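Local coordinates for protein PrgB (Enterococcus faecalis, PDB 6EVU) that promotes cell aggregation, biofilm formation and conjugation by binding and compacting DNA, the portion considered here being its adhesin domain, at residues 12-17 with 232-237; 169-174 with 282-287; 213-218 with 236-241; 219-224 with 278-283; 228-233 with 267-272. All coordinates share one frame; numbering follows the deposited sequence.

Contact 1: residues 12-17 with 232-237; sequences YNKHKN and KKQADG
With CG between its backbone N and carbonyl carbon (chi1 42°) and one bend at chi3, Lys-232 brings its ammonium group to the carbonyls of Asn-13 and Lys-14, beyond the last turn of the N-terminal helix. Lys-232 NZ donates to Asn-13 O over 2.9 Å, meeting it nearly in line with the carbonyl bond (C=O...N 162°), and makes a weak bond to Lys-14 O at 3.5 Å. Lys-16 O approaches Lys-232 NZ closely, at 2.7 Å. Lys-14 bends at three successive torsions, and its chain crosses that of Lys-232 obliquely, with Lys-14 CE 3.6 Å from Lys-232 CD. The Lys-14 side chain ends beside that of Gln-234, crossing it at about a right angle. In this way the two like-charged ammonium groups, Lys-14 NZ and Lys-232 NZ, are kept 6.9 Å apart. Lys-233 adds a salt bridge to Glu-6, a second tie to the N-terminal helix. The carbonyls gathered here would probably favour the positive charge of Lys-232; the arrangement is that of a lysine ammonium meeting carbonyl oxygens of a type I turn, Asn-13 to Lys-16, where the chain leaves a helix.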
# COMPACT_ATOMS: atom_id res chain seq x y z
N TYR A 12 22.01 12.97 -6.18
CA TYR A 12 23.30 12.44 -5.73
C TYR A 12 23.16 11.07 -5.07
O TYR A 12 24.06 10.22 -5.20
CB TYR A 12 23.97 13.41 -4.76
CG TYR A 12 25.39 12.98 -4.42
CD1 TYR A 12 26.42 13.17 -5.33
CD2 TYR A 12 25.68 12.34 -3.21
CE1 TYR A 12 27.71 12.76 -5.06
CE2 TYR A 12 26.98 11.93 -2.92
CZ TYR A 12 27.98 12.14 -3.85
OH TYR A 12 29.27 11.74 -3.58
N ASN A 13 22.04 10.83 -4.37
CA ASN A 13 21.78 9.61 -3.60
C ASN A 13 21.22 8.45 -4.42
O ASN A 13 21.06 7.35 -3.88
CB ASN A 13 20.79 9.92 -2.44
CG ASN A 13 21.46 10.62 -1.24
OD1 ASN A 13 20.83 11.43 -0.55
ND2 ASN A 13 22.73 10.28 -0.97
N LYS A 14 20.93 8.65 -5.71
CA LYS A 14 20.16 7.66 -6.47
C LYS A 14 20.86 6.30 -6.52
O LYS A 14 20.24 5.26 -6.30
CB LYS A 14 19.88 8.18 -7.89
CG LYS A 14 18.80 7.40 -8.59
CD LYS A 14 17.77 6.84 -7.58
CE LYS A 14 17.14 7.89 -6.66
NZ LYS A 14 16.65 9.09 -7.39
N HIS A 15 22.16 6.30 -6.80
CA HIS A 15 22.96 5.09 -6.93
C HIS A 15 23.99 4.97 -5.81
O HIS A 15 25.13 4.55 -6.04
CB HIS A 15 23.64 5.04 -8.29
CG HIS A 15 22.69 4.90 -9.43
ND1 HIS A 15 22.61 5.82 -10.46
CD2 HIS A 15 21.76 3.96 -9.70
CE1 HIS A 15 21.68 5.44 -11.31
NE2 HIS A 15 21.15 4.32 -10.88
N LYS A 16 23.62 5.36 -4.59
CA LYS A 16 24.48 5.21 -3.43
C LYS A 16 23.68 4.58 -2.30
O LYS A 16 22.45 4.56 -2.31
CB LYS A 16 25.10 6.56 -2.99
CG LYS A 16 25.77 7.31 -4.13
CD LYS A 16 26.98 8.11 -3.69
CE LYS A 16 27.48 8.98 -4.85
NZ LYS A 16 27.21 8.42 -6.22
N ASN A 17 24.41 4.06 -1.31
CA ASN A 17 23.81 3.65 -0.05
C ASN A 17 23.87 4.83 0.91
O ASN A 17 24.15 5.96 0.52
CB ASN A 17 24.48 2.39 0.45
CG ASN A 17 24.25 1.24 -0.49
OD1 ASN A 17 23.10 0.96 -0.89
ND2 ASN A 17 25.34 0.57 -0.90
N LYS A 232 13.59 5.52 -2.42
CA LYS A 232 14.11 6.78 -1.88
C LYS A 232 13.36 7.91 -2.56
O LYS A 232 12.73 7.72 -3.60
CB LYS A 232 15.65 6.95 -2.07
CG LYS A 232 16.22 6.52 -3.42
CD LYS A 232 17.78 6.49 -3.42
CE LYS A 232 18.39 5.39 -2.52
NZ LYS A 232 19.81 4.96 -2.86
N LYS A 233 13.40 9.09 -1.93
CA LYS A 233 12.60 10.22 -2.39
C LYS A 233 13.07 10.76 -3.74
O LYS A 233 14.26 11.03 -3.94
CB LYS A 233 12.62 11.35 -1.37
CG LYS A 233 11.58 12.42 -1.69
CD LYS A 233 11.47 13.47 -0.61
CE LYS A 233 10.17 14.25 -0.79
NZ LYS A 233 10.28 15.59 -0.15
N GLN A 234 12.13 10.92 -4.67
CA GLN A 234 12.42 11.38 -6.02
C GLN A 234 12.06 12.85 -6.19
O GLN A 234 11.45 13.47 -5.32
CB GLN A 234 11.65 10.54 -7.04
CG GLN A 234 11.97 9.09 -6.87
CD GLN A 234 13.44 8.86 -6.99
OE1 GLN A 234 14.05 8.21 -6.15
NE2 GLN A 234 14.04 9.41 -8.04
N ALA A 235 12.42 13.39 -7.35
CA ALA A 235 12.20 14.80 -7.60
C ALA A 235 10.72 15.14 -7.58
O ALA A 235 10.36 16.29 -7.28
CB ALA A 235 12.80 15.21 -8.95
N ASP A 236 9.86 14.17 -7.86
CA ASP A 236 8.42 14.40 -7.88
C ASP A 236 7.77 14.29 -6.50
O ASP A 236 6.54 14.36 -6.41
CB ASP A 236 7.74 13.46 -8.89
CG ASP A 236 8.03 11.98 -8.61
OD1 ASP A 236 8.19 11.62 -7.43
OD2 ASP A 236 8.07 11.17 -9.57
N GLY A 237 8.57 14.11 -5.44
CA GLY A 237 8.06 14.10 -4.08
C GLY A 237 7.62 12.73 -3.61
O GLY A 237 7.26 12.58 -2.43

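Contact 2: residues 169-174 with 282-287; sequences VKTRLT and FSFGMT
Thr-171, Leu-173, Phe-282 and Phe-284 form the apolar centre, all on one face of two neighbouring strands. Thr-171 CB lies over a face of the Phe-284 ring, 4.3 Å from its centroid in a CH-pi contact, whereas Leu-173 CB meets the same ring at its edge, 4.0 Å from Phe-284 CE2. With CG between the backbone N and the carbonyl carbon (chi1 60°), Phe-284 leans over towards the partner strand. Leu-173 CD2 packs on Phe-282 CZ at 4.0 Å, the two side chains running side by side. Farther along this face Val-169 pairs with Met-286, and Phe-302 stacks on Phe-284. A water links Thr-171 OG1 to Phe-284 O, giving a polar hydroxyl a partner beside the rings. Six backbone hydrogen bonds join the strands, the straightest being Leu-173 N to Phe-282 O, 2.8 Å long at 177°. At the non-hydrogen-bonded pair of Lys-170 with Gly-285 the CA atoms come within 4.2 Å of each other. The other face is polar: Lys-170 reaches Asp-216 and Arg-172 reaches Glu-134 in salt bridges, while Ser-283 OG bonds to Gln-136. One apolar and one polar face on regularly paired antiparallel strands (176° between their directions) fit the large sheet of the lectin-like beta-sandwich known from antigen I/II adhesins.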
# COMPACT_ATOMS: atom_id res chain seq x y z
N VAL A 169 -1.98 5.71 -10.46
CA VAL A 169 -2.89 5.17 -9.45
C VAL A 169 -2.44 5.75 -8.12
O VAL A 169 -1.26 5.66 -7.79
CB VAL A 169 -2.84 3.64 -9.44
CG1 VAL A 169 -3.69 3.04 -8.34
CG2 VAL A 169 -3.33 3.11 -10.81
N LYS A 170 -3.36 6.35 -7.35
CA LYS A 170 -2.98 6.82 -6.01
C LYS A 170 -4.17 6.83 -5.06
O LYS A 170 -5.26 7.27 -5.44
CB LYS A 170 -2.31 8.21 -6.06
CG LYS A 170 -1.64 8.54 -4.70
CD LYS A 170 -0.79 9.79 -4.76
CE LYS A 170 -1.61 11.06 -4.68
NZ LYS A 170 -0.72 12.32 -4.68
N THR A 171 -3.97 6.32 -3.84
CA THR A 171 -4.99 6.15 -2.82
C THR A 171 -4.43 6.68 -1.50
O THR A 171 -3.31 6.30 -1.11
CB THR A 171 -5.38 4.67 -2.64
OG1 THR A 171 -5.78 4.12 -3.93
CG2 THR A 171 -6.52 4.54 -1.66
N ARG A 172 -5.23 7.48 -0.80
CA ARG A 172 -4.90 7.90 0.57
C ARG A 172 -5.46 6.87 1.54
O ARG A 172 -6.60 6.39 1.40
CB ARG A 172 -5.47 9.30 0.89
CG ARG A 172 -5.03 9.75 2.33
CD ARG A 172 -5.08 11.26 2.43
NE ARG A 172 -6.45 11.68 2.24
CZ ARG A 172 -6.83 12.92 1.92
NH1 ARG A 172 -5.93 13.89 1.72
NH2 ARG A 172 -8.13 13.16 1.79
N LEU A 173 -4.63 6.49 2.53
CA LEU A 173 -5.05 5.58 3.59
C LEU A 173 -4.82 6.27 4.93
O LEU A 173 -3.69 6.71 5.23
CB LEU A 173 -4.27 4.24 3.54
CG LEU A 173 -4.46 3.28 4.72
CD1 LEU A 173 -5.95 2.88 4.90
CD2 LEU A 173 -3.68 2.04 4.41
N THR A 174 -5.89 6.39 5.72
CA THR A 174 -5.81 6.93 7.09
C THR A 174 -6.38 5.89 8.02
O THR A 174 -7.47 5.36 7.77
CB THR A 174 -6.62 8.22 7.21
OG1 THR A 174 -6.20 9.17 6.21
CG2 THR A 174 -6.49 8.78 8.63
N PHE A 282 -1.17 8.35 4.95
CA PHE A 282 -0.17 8.47 3.89
C PHE A 282 -0.84 8.02 2.61
O PHE A 282 -1.98 7.52 2.64
CB PHE A 282 1.08 7.63 4.19
CG PHE A 282 0.78 6.15 4.27
CD1 PHE A 282 0.28 5.59 5.43
CD2 PHE A 282 0.98 5.34 3.14
CE1 PHE A 282 -0.07 4.25 5.49
CE2 PHE A 282 0.66 3.98 3.17
CZ PHE A 282 0.12 3.43 4.35
N SER A 283 -0.15 8.20 1.46
CA SER A 283 -0.71 7.66 0.21
C SER A 283 0.17 6.59 -0.42
O SER A 283 1.40 6.57 -0.24
CB SER A 283 -0.96 8.79 -0.81
OG SER A 283 -1.93 9.65 -0.26
N PHE A 284 -0.45 5.70 -1.19
CA PHE A 284 0.34 4.69 -1.91
C PHE A 284 -0.17 4.62 -3.34
O PHE A 284 -1.32 4.94 -3.62
CB PHE A 284 0.32 3.29 -1.21
CG PHE A 284 -1.09 2.70 -1.07
CD1 PHE A 284 -1.61 1.90 -2.05
CD2 PHE A 284 -1.84 2.97 0.07
CE1 PHE A 284 -2.90 1.35 -1.92
CE2 PHE A 284 -3.15 2.40 0.22
CZ PHE A 284 -3.65 1.61 -0.81
N GLY A 285 0.63 4.11 -4.26
CA GLY A 285 0.15 4.09 -5.62
C GLY A 285 1.13 3.49 -6.60
O GLY A 285 2.02 2.70 -6.23
N MET A 286 0.84 3.75 -7.86
CA MET A 286 1.66 3.28 -8.96
C MET A 286 1.87 4.42 -9.94
O MET A 286 0.91 5.11 -10.30
CB MET A 286 1.01 2.09 -9.68
CG MET A 286 0.42 1.06 -8.71
SD MET A 286 -0.51 -0.23 -9.64
CE MET A 286 0.86 -1.17 -10.38
N THR A 287 3.12 4.59 -10.41
CA THR A 287 3.44 5.65 -11.36
C THR A 287 4.18 5.10 -12.59
O THR A 287 5.09 4.26 -12.47
CB THR A 287 4.26 6.76 -10.71
OG1 THR A 287 4.34 7.83 -11.65
CG2 THR A 287 5.68 6.27 -10.32
O HOH W 1 -3.30 3.18 -4.86

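Contact 3: residues 213-218 with 236-241; sequences FVSDFG and DGKFYS
Val-214 and Phe-239 make a single antiparallel bridge, a hydrogen-bonded pair that fastens the small hairpin 232-233/239-240 to strand 211-215. Phe-239 N reaches Val-214 O at 2.9 Å and Val-214 N reaches Phe-239 O at 3.2 Å. To one side of this bridge the Lys-238 chain, extended beyond CG, passes over the Phe-213 ring: Lys-238 CD stands almost above its centre, 3.9 Å from the centroid. Lys-238 NZ continues to a salt bridge with Asp-168, and any cation-pi attraction to the ring is at most weak. On the other side the edge of Phe-217 is turned toward the face of Phe-239 in an offset edge-to-face pair, centroids 5.8 Å apart and planes at 87°. Val-214 CG2 lies in the plane of the Phe-217 ring at its edge and 3.9 Å from Phe-239 CB. Asp-236 shapes the hairpin end. Its OD1 takes Lys-238 N in an Asx turn. Tyr-240 OH donates to Asp-236 OD2 at 2.7 Å, on the syn side but tilted 27° from the carboxylate plane, so both carboxylate oxygens are engaged and the Tyr-240 ring is held at its far end. A water joins Asp-216 N to Gly-237 O. Strand 280-287 runs beside 211-215 in the large sheet, while Phe-223 of strand 221-225 stacks on Phe-239 and Leu-197 of strand 193-197 touches both Val-214 and Phe-217.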
# COMPACT_ATOMS: atom_id res chain seq x y z
N PHE A 213 4.84 3.17 -5.32
CA PHE A 213 5.38 4.24 -4.47
C PHE A 213 4.50 4.48 -3.26
O PHE A 213 3.35 4.00 -3.19
CB PHE A 213 5.50 5.58 -5.25
CG PHE A 213 4.16 6.16 -5.70
CD1 PHE A 213 3.44 7.01 -4.87
CD2 PHE A 213 3.67 5.87 -6.97
CE1 PHE A 213 2.24 7.56 -5.28
CE2 PHE A 213 2.47 6.43 -7.41
CZ PHE A 213 1.75 7.26 -6.57
N VAL A 214 5.04 5.24 -2.30
CA VAL A 214 4.28 5.93 -1.28
C VAL A 214 4.60 7.42 -1.35
O VAL A 214 5.64 7.82 -1.88
CB VAL A 214 4.58 5.36 0.11
CG1 VAL A 214 4.05 3.95 0.19
CG2 VAL A 214 6.16 5.41 0.44
N SER A 215 3.68 8.25 -0.85
CA SER A 215 3.85 9.70 -0.95
C SER A 215 2.88 10.37 0.01
O SER A 215 2.05 9.70 0.65
CB SER A 215 3.59 10.19 -2.38
OG SER A 215 2.22 9.97 -2.67
N ASP A 216 2.94 11.71 0.06
CA ASP A 216 1.95 12.54 0.75
C ASP A 216 1.73 12.05 2.18
O ASP A 216 0.60 11.86 2.65
CB ASP A 216 0.65 12.60 -0.03
CG ASP A 216 0.88 13.04 -1.45
OD1 ASP A 216 1.33 14.19 -1.62
OD2 ASP A 216 0.68 12.22 -2.38
N PHE A 217 2.83 11.91 2.90
CA PHE A 217 2.71 11.52 4.29
C PHE A 217 1.95 12.61 5.03
O PHE A 217 2.21 13.80 4.82
CB PHE A 217 4.10 11.24 4.87
CG PHE A 217 4.60 9.87 4.45
CD1 PHE A 217 5.14 9.67 3.19
CD2 PHE A 217 4.34 8.77 5.26
CE1 PHE A 217 5.49 8.37 2.76
CE2 PHE A 217 4.72 7.45 4.87
CZ PHE A 217 5.30 7.26 3.63
N GLY A 218 0.92 12.22 5.77
CA GLY A 218 0.03 13.18 6.39
C GLY A 218 0.70 13.89 7.56
O GLY A 218 1.88 13.71 7.89
N ASP A 236 9.86 14.17 -7.86
CA ASP A 236 8.42 14.40 -7.88
C ASP A 236 7.77 14.29 -6.50
O ASP A 236 6.54 14.36 -6.41
CB ASP A 236 7.74 13.46 -8.89
CG ASP A 236 8.03 11.98 -8.61
OD1 ASP A 236 8.19 11.62 -7.43
OD2 ASP A 236 8.07 11.17 -9.57
N GLY A 237 8.57 14.11 -5.44
CA GLY A 237 8.06 14.10 -4.08
C GLY A 237 7.62 12.73 -3.61
O GLY A 237 7.26 12.58 -2.43
N LYS A 238 7.66 11.73 -4.47
CA LYS A 238 7.27 10.38 -4.14
C LYS A 238 8.49 9.52 -3.81
O LYS A 238 9.63 9.83 -4.18
CB LYS A 238 6.49 9.76 -5.30
CG LYS A 238 5.25 10.58 -5.76
CD LYS A 238 4.77 10.05 -7.10
CE LYS A 238 3.91 11.11 -7.84
NZ LYS A 238 3.98 10.95 -9.32
N PHE A 239 8.23 8.40 -3.16
CA PHE A 239 9.26 7.49 -2.71
C PHE A 239 9.09 6.19 -3.50
O PHE A 239 8.08 5.49 -3.34
CB PHE A 239 9.12 7.27 -1.21
CG PHE A 239 9.23 8.55 -0.38
CD1 PHE A 239 8.13 9.37 -0.15
CD2 PHE A 239 10.46 8.92 0.21
CE1 PHE A 239 8.23 10.52 0.66
CE2 PHE A 239 10.56 10.07 1.00
CZ PHE A 239 9.45 10.87 1.22
N TYR A 240 10.05 5.88 -4.37
CA TYR A 240 10.06 4.63 -5.11
C TYR A 240 11.44 4.39 -5.70
O TYR A 240 12.34 5.24 -5.61
CB TYR A 240 9.02 4.62 -6.23
CG TYR A 240 9.20 5.76 -7.21
CD1 TYR A 240 8.65 7.02 -6.94
CD2 TYR A 240 9.91 5.60 -8.39
CE1 TYR A 240 8.77 8.08 -7.83
CE2 TYR A 240 10.07 6.69 -9.31
CZ TYR A 240 9.48 7.93 -9.02
OH TYR A 240 9.61 8.99 -9.90
N SER A 241 11.61 3.22 -6.30
CA SER A 241 12.86 2.94 -7.00
C SER A 241 12.76 3.47 -8.41
O SER A 241 11.91 3.00 -9.19
CB SER A 241 13.19 1.46 -7.03
OG SER A 241 14.30 1.21 -7.91
O HOH W 2 5.05 13.30 -0.50

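Contact 4: residues 219-224 with 278-283; sequences ANNAFK and GRISFS
Asn-221 turns its side-chain amide to the backbone of residues 279-281 and uses both ends of it. With CG anti to the carbonyl carbon (chi1 -71°), the group is placed so that Asn-221 ND2 donates to Arg-279 O at 2.9 Å and Asn-221 OD1 accepts from Ser-281 N at 3.1 Å. Asn-221 ND2 also donates to Ala-219 O, likewise at 2.9 Å. Both acceptors lie within 2° of the amide plane, although the donor is tilted from both carbonyl planes. Ser-281 N instead approaches OD1 from above the carbonyl plane, although its own N-H is nearly straight at 165°. Tyr-195 OH is a further hydrogen-bond partner of OD1. Together these partners should fix the rotation of the amide. Farther out, Asn-220 lies beside Gly-278, with Asn-220 CB 4.0 Å from Gly-278 N. One water accepts from Asn-220 ND2 and donates to Ala-219 O and Arg-279 O, tying the exposed margin of the contact. The Arg-279 side chain turns off to a salt bridge with Glu-184. Strand 221-225 enters its own three-stranded sheet here, next to 272-276, while strand 280-287 belongs to the large sheet, paired with 169-179 and 211-215; the asparagine thus links two strands that belong to different sheets.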
# COMPACT_ATOMS: atom_id res chain seq x y z
N ALA A 219 -0.10 14.75 8.18
CA ALA A 219 0.40 15.51 9.34
C ALA A 219 0.99 14.54 10.35
O ALA A 219 0.47 13.44 10.50
CB ALA A 219 -0.73 16.31 9.98
N ASN A 220 2.11 14.92 10.99
CA ASN A 220 2.73 14.06 12.02
C ASN A 220 3.22 12.71 11.50
O ASN A 220 3.61 11.85 12.32
CB ASN A 220 1.76 13.80 13.18
CG ASN A 220 0.99 15.05 13.59
OD1 ASN A 220 1.57 16.08 13.87
ND2 ASN A 220 -0.34 14.97 13.55
N ASN A 221 3.25 12.48 10.17
CA ASN A 221 3.84 11.27 9.59
C ASN A 221 5.10 11.60 8.79
O ASN A 221 5.22 12.67 8.20
CB ASN A 221 2.87 10.54 8.63
CG ASN A 221 1.69 9.85 9.34
OD1 ASN A 221 1.58 8.61 9.30
ND2 ASN A 221 0.81 10.62 9.97
N ALA A 222 6.04 10.66 8.74
CA ALA A 222 7.21 10.86 7.89
C ALA A 222 7.74 9.54 7.35
O ALA A 222 7.69 8.51 8.04
CB ALA A 222 8.32 11.62 8.61
N PHE A 223 8.27 9.59 6.13
CA PHE A 223 8.99 8.47 5.54
C PHE A 223 10.45 8.47 6.01
O PHE A 223 11.10 9.52 6.11
CB PHE A 223 8.91 8.54 4.02
CG PHE A 223 9.70 7.45 3.30
CD1 PHE A 223 11.09 7.55 3.14
CD2 PHE A 223 9.05 6.36 2.76
CE1 PHE A 223 11.79 6.56 2.47
CE2 PHE A 223 9.76 5.37 2.09
CZ PHE A 223 11.14 5.47 1.95
N LYS A 224 10.99 7.28 6.26
CA LYS A 224 12.38 7.12 6.65
C LYS A 224 13.05 6.06 5.78
O LYS A 224 12.49 4.98 5.59
CB LYS A 224 12.47 6.74 8.14
CG LYS A 224 12.15 7.88 9.09
CD LYS A 224 13.22 8.97 9.01
CE LYS A 224 13.25 9.87 10.21
NZ LYS A 224 14.42 10.78 10.13
N GLY A 278 1.35 10.68 15.58
CA GLY A 278 -0.07 11.02 15.53
C GLY A 278 -0.76 9.92 14.74
O GLY A 278 -0.19 8.86 14.53
N ARG A 279 -2.01 10.18 14.33
CA ARG A 279 -2.75 9.26 13.48
C ARG A 279 -1.99 8.94 12.19
O ARG A 279 -1.47 9.85 11.52
CB ARG A 279 -4.13 9.89 13.14
CG ARG A 279 -5.12 8.87 12.47
CD ARG A 279 -6.51 9.52 12.27
NE ARG A 279 -7.17 9.86 13.53
CZ ARG A 279 -7.75 11.01 13.81
NH1 ARG A 279 -7.75 12.02 12.93
NH2 ARG A 279 -8.32 11.16 14.99
N ILE A 280 -1.91 7.66 11.86
CA ILE A 280 -1.27 7.21 10.62
C ILE A 280 -2.05 7.68 9.41
O ILE A 280 -3.26 7.44 9.29
CB ILE A 280 -1.18 5.67 10.60
CG1 ILE A 280 -0.18 5.22 11.68
CG2 ILE A 280 -0.79 5.17 9.20
CD1 ILE A 280 -0.08 3.69 11.76
N SER A 281 -1.35 8.25 8.45
CA SER A 281 -2.04 8.66 7.20
C SER A 281 -0.99 8.91 6.13
O SER A 281 0.01 9.58 6.41
CB SER A 281 -2.84 9.92 7.43
OG SER A 281 -3.61 10.24 6.27
N PHE A 282 -1.17 8.35 4.95
CA PHE A 282 -0.17 8.47 3.89
C PHE A 282 -0.84 8.02 2.61
O PHE A 282 -1.98 7.52 2.64
CB PHE A 282 1.08 7.63 4.19
CG PHE A 282 0.78 6.15 4.27
CD1 PHE A 282 0.28 5.59 5.43
CD2 PHE A 282 0.98 5.34 3.14
CE1 PHE A 282 -0.07 4.25 5.49
CE2 PHE A 282 0.66 3.98 3.17
CZ PHE A 282 0.12 3.43 4.35
N SER A 283 -0.15 8.20 1.46
CA SER A 283 -0.71 7.66 0.21
C SER A 283 0.17 6.59 -0.42
O SER A 283 1.40 6.57 -0.24
CB SER A 283 -0.96 8.79 -0.81
OG SER A 283 -1.93 9.65 -0.26
O HOH W 3 -1.72 12.54 12.24

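Contact 5: residues 228-233 with 267-272; sequences GSYVKK and AYFGSG
Ser-229 reaches the carbonyl of Ser-271 with OG anti to the backbone N (chi1 167°). Ser-229 OG donates to Ser-271 O, 2.7 Å away, in the carbonyl plane and on a lone pair, and at the same time accepts from Val-231 N at 3.0 Å. This second bond closes an ST turn, which bends the chain just ahead of strand 232-233 and lays it against the 3-10 segment 267-269. Next to it Tyr-230 N donates to Phe-269 O over 2.8 Å. A Tyr-230 chi1 of -74°, with CG anti to the carbonyl carbon, lays the ring beside Phe-269 with its edge turned to the Phe-269 face, centroids 5.5 Å apart and planes at 67°. The other aromatic neighbour, Tyr-268, places CE2 3.8 Å from Gly-228 C, and Phe-269 CD1 lies over the centre of the Tyr-268 ring, 3.6 Å above its plane. Inward, Val-231 CG2 rests on the backbone of Gly-270, 3.6 Å from its carbonyl C, and Phe-223 of strand 221-225 also touches Val-231. Ser-271 OG donates to Ala-267 O from above the carbonyl plane while Gly-270 N meets that oxygen from the opposite face, and Asn-309 is a further partner of the Ser-271 hydroxyl.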
# COMPACT_ATOMS: atom_id res chain seq x y z
N GLY A 228 20.49 0.70 2.02
CA GLY A 228 20.55 -0.31 0.98
C GLY A 228 19.26 -0.51 0.24
O GLY A 228 19.23 -1.26 -0.75
N SER A 229 18.18 0.16 0.65
CA SER A 229 16.91 0.05 -0.06
C SER A 229 16.99 0.87 -1.35
O SER A 229 17.73 1.87 -1.44
CB SER A 229 15.76 0.54 0.79
OG SER A 229 14.58 0.71 -0.01
N TYR A 230 16.27 0.42 -2.36
CA TYR A 230 16.24 1.14 -3.62
C TYR A 230 15.17 2.20 -3.64
O TYR A 230 15.13 3.00 -4.58
CB TYR A 230 16.03 0.18 -4.79
CG TYR A 230 17.28 -0.61 -5.08
CD1 TYR A 230 17.65 -1.65 -4.24
CD2 TYR A 230 18.09 -0.32 -6.18
CE1 TYR A 230 18.83 -2.38 -4.48
CE2 TYR A 230 19.25 -1.04 -6.42
CZ TYR A 230 19.60 -2.08 -5.57
OH TYR A 230 20.74 -2.82 -5.78
N VAL A 231 14.34 2.22 -2.60
CA VAL A 231 13.19 3.12 -2.46
C VAL A 231 13.66 4.37 -1.74
O VAL A 231 14.10 4.30 -0.58
CB VAL A 231 12.07 2.45 -1.67
CG1 VAL A 231 10.92 3.46 -1.39
CG2 VAL A 231 11.53 1.24 -2.38
N LYS A 232 13.59 5.52 -2.42
CA LYS A 232 14.11 6.78 -1.88
C LYS A 232 13.36 7.91 -2.56
O LYS A 232 12.73 7.72 -3.60
CB LYS A 232 15.65 6.95 -2.07
CG LYS A 232 16.22 6.52 -3.42
CD LYS A 232 17.78 6.49 -3.42
CE LYS A 232 18.39 5.39 -2.52
NZ LYS A 232 19.81 4.96 -2.86
N LYS A 233 13.40 9.09 -1.93
CA LYS A 233 12.60 10.22 -2.39
C LYS A 233 13.07 10.76 -3.74
O LYS A 233 14.26 11.03 -3.94
CB LYS A 233 12.62 11.35 -1.37
CG LYS A 233 11.58 12.42 -1.69
CD LYS A 233 11.47 13.47 -0.61
CE LYS A 233 10.17 14.25 -0.79
NZ LYS A 233 10.28 15.59 -0.15
N ALA A 267 14.33 -8.32 1.14
CA ALA A 267 13.05 -7.64 0.98
C ALA A 267 13.17 -6.16 1.31
O ALA A 267 12.36 -5.36 0.84
CB ALA A 267 11.99 -8.30 1.88
N TYR A 268 14.16 -5.80 2.11
CA TYR A 268 14.45 -4.40 2.35
C TYR A 268 14.78 -3.65 1.07
O TYR A 268 14.70 -2.41 1.07
CB TYR A 268 15.61 -4.27 3.35
CG TYR A 268 17.03 -4.58 2.86
CD1 TYR A 268 17.50 -5.88 2.74
CD2 TYR A 268 17.91 -3.54 2.54
CE1 TYR A 268 18.83 -6.13 2.31
CE2 TYR A 268 19.19 -3.78 2.11
CZ TYR A 268 19.65 -5.07 1.99
OH TYR A 268 20.96 -5.28 1.56
N PHE A 269 15.18 -4.36 -0.00
CA PHE A 269 15.49 -3.68 -1.27
C PHE A 269 14.33 -2.79 -1.68
O PHE A 269 14.53 -1.74 -2.30
CB PHE A 269 15.77 -4.69 -2.39
CG PHE A 269 17.12 -5.35 -2.32
CD1 PHE A 269 18.00 -5.08 -1.28
CD2 PHE A 269 17.51 -6.25 -3.29
CE1 PHE A 269 19.28 -5.71 -1.22
CE2 PHE A 269 18.77 -6.87 -3.25
CZ PHE A 269 19.64 -6.60 -2.21
N GLY A 270 13.11 -3.19 -1.36
CA GLY A 270 11.97 -2.38 -1.74
C GLY A 270 11.15 -1.83 -0.60
O GLY A 270 9.93 -1.69 -0.74
N SER A 271 11.79 -1.41 0.50
CA SER A 271 11.06 -0.98 1.69
C SER A 271 11.53 0.38 2.20
O SER A 271 12.62 0.89 1.86
CB SER A 271 11.16 -2.00 2.81
OG SER A 271 10.80 -3.27 2.32
N GLY A 272 10.66 0.95 3.03
CA GLY A 272 10.98 2.09 3.86
C GLY A 272 10.25 1.90 5.17
O GLY A 272 9.56 0.90 5.37

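How the contacts relate
Contacts 4 and 2 lie in turn along strand 280-287, and contact 3 uses the adjacent strand 211-215. Contacts 2 and 4 share Phe-282 and Ser-283, and Ser-283 N lies 2.8 Å from Ser-215 O of contact 3, a probable hydrogen bond. Contact 3 has its centre 11 Å from that of contact 1, and the two end on the same hairpin. Contacts 1 and 5 share Lys-232 and Lys-233, and contact 5 touches contact 3 where Val-231 CG1 comes 3.9 Å from Tyr-240 N. Phe-223 links contact 4 to contact 5, with Phe-223 CZ 3.9 Å from Gly-272 CA. A Tris molecule, probably from the crystallisation liquor, lies about 6 Å from the Met-286 side chain of contact 2.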